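Long-range contact in endoglucanase (Thermotoga maritima, PDB 1VHO), which probably acts as a metal-dependent aminopeptidase of the M42 family, binding two divalent metal ions per subunit, despite its name: residues V68-F73 and I152-Q157. Sequence-based numbering, arbitrary orientation.
Sequences VDEIGF and IAVIDQ
Phe73 and Ala153 form an antiparallel hydrogen-bonded pair: Phe73 N donates to Ala153 O at 2.9 Å, and Ala153 N to Phe73 O at 2.8 Å. Phe73 CB and Ala153 CB lie 4.2 Å apart on one face of the sheet. Phe73 CG stands anti to the carbonyl carbon (chi1 -55°), leaving the ring oblique to Ala153 O, with CD2 4.1 Å from it. Ile152 brings CG2 and CD1 alongside Phe73 O, which receives a CA-H...O contact from Ile152 CA at 3.3 Å. Beyond Gly72 and Val154 the chains part, and a water bridges Ile71 O to Ile155 N, also donating to Glu70 OE1. Ile71, with CG1 tucked between its backbone N and carbonyl carbon (chi1 68°), sends CD1 obliquely against Ile155 CG1, 3.9 Å away. The Glu70 side chain meets that of Val154 at roughly a right angle, its OE1 4.0 Å from Val154 CB. The buried Glu70 carboxylate is held by Gly19 N and Arg174 on OE2 and Lys169 on OE1, which probably keeps it ionised. Residues 68-73 run from strand 61-67 of the mixed sheet, near the predicted metal ligands Asp172 and His309, into strand 73-79; strand 152-155 lies between it and strand 100-105 in the antiparallel sheet.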
loop_
_atom_site.group_PDB
_atom_site.type_symbol
_atom_site.label_atom_id
_atom_site.label_comp_id
_atom_site.label_asym_id
_atom_site.label_seq_id
_atom_site.Cartn_x
_atom_site.Cartn_y
_atom_site.Cartn_z
ATOM N N VAL A 68 -2.301 2.763 -2.798
ATOM C CA VAL A 68 -1.738 1.830 -3.779
ATOM C C VAL A 68 -0.329 2.178 -4.238
ATOM O O VAL A 68 0.318 1.288 -4.825
ATOM C CB VAL A 68 -2.581 1.691 -5.064
ATOM C CG1 VAL A 68 -4.040 1.310 -4.801
ATOM C CG2 VAL A 68 -2.557 2.958 -5.894
ATOM N N ASP A 69 0.117 3.425 -4.024
ATOM C CA ASP A 69 1.423 3.816 -4.544
ATOM C C ASP A 69 2.620 3.314 -3.798
ATOM O O ASP A 69 2.585 2.615 -2.759
ATOM C CB ASP A 69 1.476 5.374 -4.696
ATOM C CG ASP A 69 1.583 6.110 -3.374
ATOM O OD1 ASP A 69 1.305 5.505 -2.313
ATOM O OD2 ASP A 69 1.921 7.314 -3.305
ATOM N N GLU A 70 3.789 3.652 -4.346
ATOM C CA GLU A 70 5.077 3.326 -3.757
ATOM C C GLU A 70 6.023 4.504 -4.008
ATOM O O GLU A 70 5.746 5.361 -4.858
ATOM C CB GLU A 70 5.732 2.073 -4.360
ATOM C CG GLU A 70 6.043 2.251 -5.891
ATOM C CD GLU A 70 6.311 0.861 -6.481
ATOM O OE1 GLU A 70 7.469 0.374 -6.400
ATOM O OE2 GLU A 70 5.387 0.222 -7.005
ATOM N N ILE A 71 7.158 4.485 -3.358
ATOM C CA ILE A 71 8.103 5.583 -3.564
ATOM C C ILE A 71 8.709 5.476 -4.959
ATOM O O ILE A 71 8.831 4.430 -5.612
ATOM C CB ILE A 71 9.188 5.612 -2.491
ATOM C CG1 ILE A 71 10.107 4.418 -2.599
ATOM C CG2 ILE A 71 8.547 5.695 -1.092
ATOM C CD1 ILE A 71 11.541 4.843 -2.912
ATOM N N GLY A 72 9.069 6.666 -5.439
ATOM C CA GLY A 72 9.679 6.750 -6.758
ATOM C C GLY A 72 10.578 8.012 -6.777
ATOM O O GLY A 72 10.552 8.836 -5.833
ATOM N N PHE A 73 11.353 8.090 -7.822
ATOM C CA PHE A 73 12.269 9.221 -8.035
ATOM C C PHE A 73 12.156 9.669 -9.494
ATOM O O PHE A 73 11.809 8.889 -10.385
ATOM C CB PHE A 73 13.756 8.782 -7.846
ATOM C CG PHE A 73 14.059 8.144 -6.533
ATOM C CD1 PHE A 73 14.449 8.880 -5.442
ATOM C CD2 PHE A 73 13.961 6.755 -6.403
ATOM C CE1 PHE A 73 14.726 8.273 -4.212
ATOM C CE2 PHE A 73 14.201 6.155 -5.174
ATOM C CZ PHE A 73 14.613 6.896 -4.081
ATOM N N ILE A 152 11.450 8.177 -14.723
ATOM C CA ILE A 152 11.030 7.818 -13.354
ATOM C C ILE A 152 11.702 6.509 -12.916
ATOM O O ILE A 152 11.742 5.562 -13.670
ATOM C CB ILE A 152 9.515 7.630 -13.338
ATOM C CG1 ILE A 152 8.768 8.980 -13.629
ATOM C CG2 ILE A 152 9.014 7.046 -12.004
ATOM C CD1 ILE A 152 9.042 10.033 -12.582
ATOM N N ALA A 153 12.158 6.483 -11.675
ATOM C CA ALA A 153 12.805 5.286 -11.132
ATOM C C ALA A 153 12.023 4.766 -9.932
ATOM O O ALA A 153 11.357 5.542 -9.262
ATOM C CB ALA A 153 14.206 5.686 -10.605
ATOM N N VAL A 154 12.040 3.440 -9.731
ATOM C CA VAL A 154 11.429 2.877 -8.537
ATOM C C VAL A 154 12.495 1.917 -7.959
ATOM O O VAL A 154 13.497 1.644 -8.623
ATOM C CB VAL A 154 10.137 2.100 -8.826
ATOM C CG1 VAL A 154 9.031 3.070 -9.337
ATOM C CG2 VAL A 154 10.422 1.043 -9.891
ATOM N N ILE A 155 12.247 1.381 -6.785
ATOM C CA ILE A 155 13.172 0.405 -6.192
ATOM C C ILE A 155 13.143 -0.872 -7.016
ATOM O O ILE A 155 12.104 -1.366 -7.464
ATOM C CB ILE A 155 12.674 0.096 -4.750
ATOM C CG1 ILE A 155 12.945 1.305 -3.867
ATOM C CG2 ILE A 155 13.362 -1.150 -4.189
ATOM C CD1 ILE A 155 14.387 1.635 -3.721
ATOM N N ASP A 156 14.337 -1.424 -7.299
ATOM C CA ASP A 156 14.417 -2.638 -8.106
ATOM C C ASP A 156 14.541 -3.839 -7.142
ATOM O O ASP A 156 15.626 -4.096 -6.673
ATOM C CB ASP A 156 15.615 -2.578 -9.038
ATOM C CG ASP A 156 15.780 -3.742 -9.980
ATOM O OD1 ASP A 156 14.865 -4.588 -10.155
ATOM O OD2 ASP A 156 16.869 -3.886 -10.581
ATOM N N GLN A 157 13.417 -4.426 -6.802
ATOM C CA GLN A 157 13.390 -5.556 -5.862
ATOM C C GLN A 157 12.399 -6.616 -6.343
ATOM O O GLN A 157 11.239 -6.272 -6.649
ATOM C CB GLN A 157 12.859 -5.082 -4.494
ATOM C CG GLN A 157 12.821 -6.179 -3.397
ATOM C CD GLN A 157 14.210 -6.568 -2.955
ATOM O OE1 GLN A 157 15.143 -5.766 -2.881
ATOM N NE2 GLN A 157 14.456 -7.847 -2.573
HETATM O O HOH W 1 9.588 1.899 -5.278
#